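Local coordinates for galactose-1-phosphate uridylyltransferase (Pyrobaculum aerophilum str. IM2, PDB 6K9Z), which probably transfers uridylyl groups between UDP-glucose and hexose 1-phosphates such as galactose 1-phosphate, as a zinc-binding enzyme of the HIT clan, at residues 151-156 with 261-266. The protein carries 1 engineered substitution. Numbering follows the deposited sequence.
Sequences PRVRAE and QYYHLH. With FE (Fe (III) ion), chain E; ZN (zinc ion), chain D.
Two groups grip OE1 of Glu156: the iron(III) ion at 2.2 Å and the hydroxyl of Tyr263, whose OH donates a hydrogen bond of 2.6 Å to OE1. The contact supplies two of the four protein ligands of the iron site in this HIT-clan half-barrel, joining the start of helix 151-167 to the loop that leads into strand 266-271. Glutamate suits this helical position because its chain, extended beyond CG, carries the carboxylate to the metal, where both oxygens bind and set its rotation. The tyrosine hydroxyl meets OE1 from the anti side, 33° out of the carboxylate plane. Tyrosine fits because its long, rigid side chain, with CG anti to the backbone N (chi1 -163°), packs CE1 3.7 Å from Glu156 CB and still ends in a donor; Val153 CG1 lies beside the hydroxyl. Histidine at 266 binds iron with NE2 and donates with its other nitrogen; His252, Glu268 and a water complete the coordination. Two residues earlier, His264 binds zinc through ND1, together with Cys170, Cys173 and His211. The carbonyl O of His264 accepts the N-H of His266 ND1 at 2.8 Å, helping to hold NE2 toward the iron, with the acceptor 2° out of the imidazole plane.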
loop_
_atom_site.group_PDB
_atom_site.type_symbol
_atom_site.label_atom_id
_atom_site.label_comp_id
_atom_site.label_asym_id
_atom_site.label_seq_id
_atom_site.Cartn_x
_atom_site.Cartn_y
_atom_site.Cartn_z
ATOM N N PRO A 151 -5.999 1.552 10.004
ATOM C CA PRO A 151 -5.936 2.950 9.575
ATOM C C PRO A 151 -6.759 3.284 8.322
ATOM O O PRO A 151 -7.369 4.353 8.315
ATOM C CB PRO A 151 -4.433 3.228 9.383
ATOM C CG PRO A 151 -3.819 2.317 10.437
ATOM C CD PRO A 151 -4.656 1.049 10.380
ATOM N N ARG A 152 -6.814 2.391 7.334
ATOM C CA ARG A 152 -7.549 2.719 6.087
ATOM C C ARG A 152 -9.045 2.811 6.405
ATOM O O ARG A 152 -9.717 3.711 5.930
ATOM C CB ARG A 152 -7.283 1.682 5.000
ATOM C CG ARG A 152 -8.114 1.912 3.734
ATOM C CD ARG A 152 -7.750 1.106 2.485
ATOM N NE ARG A 152 -6.467 1.585 2.100
ATOM C CZ ARG A 152 -6.256 2.677 1.417
ATOM N NH1 ARG A 152 -7.254 3.350 0.906
ATOM N NH2 ARG A 152 -5.015 3.059 1.177
ATOM N N VAL A 153 -9.516 1.928 7.286
ATOM C CA VAL A 153 -10.947 1.937 7.691
ATOM C C VAL A 153 -11.198 3.138 8.591
ATOM O O VAL A 153 -12.229 3.780 8.381
ATOM C CB VAL A 153 -11.389 0.603 8.332
ATOM C CG1 VAL A 153 -12.851 0.700 8.814
ATOM C CG2 VAL A 153 -11.178 -0.540 7.326
ATOM N N ARG A 154 -10.266 3.507 9.474
ATOM C CA ARG A 154 -10.414 4.719 10.304
ATOM C C ARG A 154 -10.617 5.921 9.377
ATOM O O ARG A 154 -11.457 6.766 9.705
ATOM C CB ARG A 154 -9.215 4.974 11.210
ATOM C CG ARG A 154 -9.355 6.190 12.127
ATOM C CD ARG A 154 -8.200 6.313 13.110
ATOM N NE ARG A 154 -8.195 5.379 14.276
ATOM C CZ ARG A 154 -7.502 4.188 14.380
ATOM N NH1 ARG A 154 -6.801 3.706 13.361
ATOM N NH2 ARG A 154 -7.534 3.487 15.522
ATOM N N ALA A 155 -9.778 6.093 8.350
ATOM C CA ALA A 155 -9.871 7.251 7.421
ATOM C C ALA A 155 -11.288 7.228 6.795
ATOM O O ALA A 155 -11.964 8.286 6.760
ATOM C CB ALA A 155 -8.793 7.167 6.373
ATOM N N GLU A 156 -11.770 6.043 6.393
ATOM C CA GLU A 156 -13.083 5.947 5.706
ATOM C C GLU A 156 -14.191 6.312 6.711
ATOM O O GLU A 156 -15.160 7.012 6.316
ATOM C CB GLU A 156 -13.339 4.565 5.131
ATOM C CG GLU A 156 -12.360 4.055 4.071
ATOM C CD GLU A 156 -12.856 2.920 3.195
ATOM O OE1 GLU A 156 -13.987 2.379 3.470
ATOM O OE2 GLU A 156 -12.153 2.565 2.219
ATOM N N GLN A 261 -24.890 4.445 11.655
ATOM C CA GLN A 261 -25.781 5.084 10.654
ATOM C C GLN A 261 -24.949 5.647 9.491
ATOM O O GLN A 261 -25.512 5.771 8.406
ATOM C CB GLN A 261 -26.591 6.195 11.323
ATOM C CG GLN A 261 -27.777 5.676 12.115
ATOM C CD GLN A 261 -28.499 6.829 12.796
ATOM O OE1 GLN A 261 -27.880 7.766 13.318
ATOM N NE2 GLN A 261 -29.820 6.801 12.749
ATOM N N TYR A 262 -23.673 5.978 9.706
ATOM C CA TYR A 262 -22.875 6.847 8.794
ATOM C C TYR A 262 -21.890 6.015 7.976
ATOM O O TYR A 262 -21.315 6.547 6.979
ATOM C CB TYR A 262 -22.083 7.909 9.557
ATOM C CG TYR A 262 -21.219 7.384 10.675
ATOM C CD1 TYR A 262 -21.736 7.264 11.960
ATOM C CD2 TYR A 262 -19.898 7.004 10.450
ATOM C CE1 TYR A 262 -20.971 6.780 13.003
ATOM C CE2 TYR A 262 -19.133 6.491 11.486
ATOM C CZ TYR A 262 -19.671 6.392 12.752
ATOM O OH TYR A 262 -18.934 5.907 13.785
ATOM N N TYR A 263 -21.695 4.768 8.384
ATOM C CA TYR A 263 -20.809 3.853 7.633
ATOM C C TYR A 263 -21.584 2.625 7.190
ATOM O O TYR A 263 -22.596 2.252 7.774
ATOM C CB TYR A 263 -19.578 3.497 8.449
ATOM C CG TYR A 263 -18.437 2.903 7.640
ATOM C CD1 TYR A 263 -17.726 3.678 6.745
ATOM C CD2 TYR A 263 -17.980 1.608 7.862
ATOM C CE1 TYR A 263 -16.608 3.195 6.075
ATOM C CE2 TYR A 263 -16.889 1.091 7.158
ATOM C CZ TYR A 263 -16.202 1.892 6.273
ATOM O OH TYR A 263 -15.088 1.381 5.640
ATOM N N HIS A 264 -21.192 2.156 6.003
ATOM C CA HIS A 264 -21.853 1.063 5.244
ATOM C C HIS A 264 -20.802 0.011 4.870
ATOM O O HIS A 264 -19.809 0.385 4.227
ATOM C CB HIS A 264 -22.476 1.724 4.009
ATOM C CG HIS A 264 -23.518 0.957 3.271
ATOM N ND1 HIS A 264 -24.649 1.566 2.777
ATOM C CD2 HIS A 264 -23.579 -0.329 2.874
ATOM C CE1 HIS A 264 -25.378 0.685 2.134
ATOM N NE2 HIS A 264 -24.744 -0.484 2.177
ATOM N N LEU A 265 -21.143 -1.291 5.179
ATOM C CA LEU A 265 -20.062 -2.267 4.981
ATOM C C LEU A 265 -19.905 -2.512 3.493
ATOM O O LEU A 265 -20.902 -2.343 2.689
ATOM C CB LEU A 265 -20.336 -3.575 5.716
ATOM C CG LEU A 265 -21.564 -4.377 5.321
ATOM C CD1 LEU A 265 -21.394 -5.218 4.071
ATOM C CD2 LEU A 265 -21.943 -5.326 6.477
ATOM N N HIS A 266 -18.806 -2.972 3.014
ATOM C CA HIS A 266 -18.591 -3.304 1.579
ATOM C C HIS A 266 -17.367 -4.213 1.500
ATOM O O HIS A 266 -16.443 -4.038 2.365
ATOM C CB HIS A 266 -18.432 -2.037 0.725
ATOM C CG HIS A 266 -17.491 -1.020 1.314
ATOM N ND1 HIS A 266 -17.849 -0.181 2.381
ATOM C CD2 HIS A 266 -16.235 -0.674 0.978
ATOM C CE1 HIS A 266 -16.825 0.615 2.668
ATOM N NE2 HIS A 266 -15.852 0.387 1.802
HETATM FE FE FE E . -13.746 1.067 1.666
HETATM ZN ZN ZN D . -25.528 3.474 3.788
HETATM O O HOH W 1 -14.358 2.742 0.317
#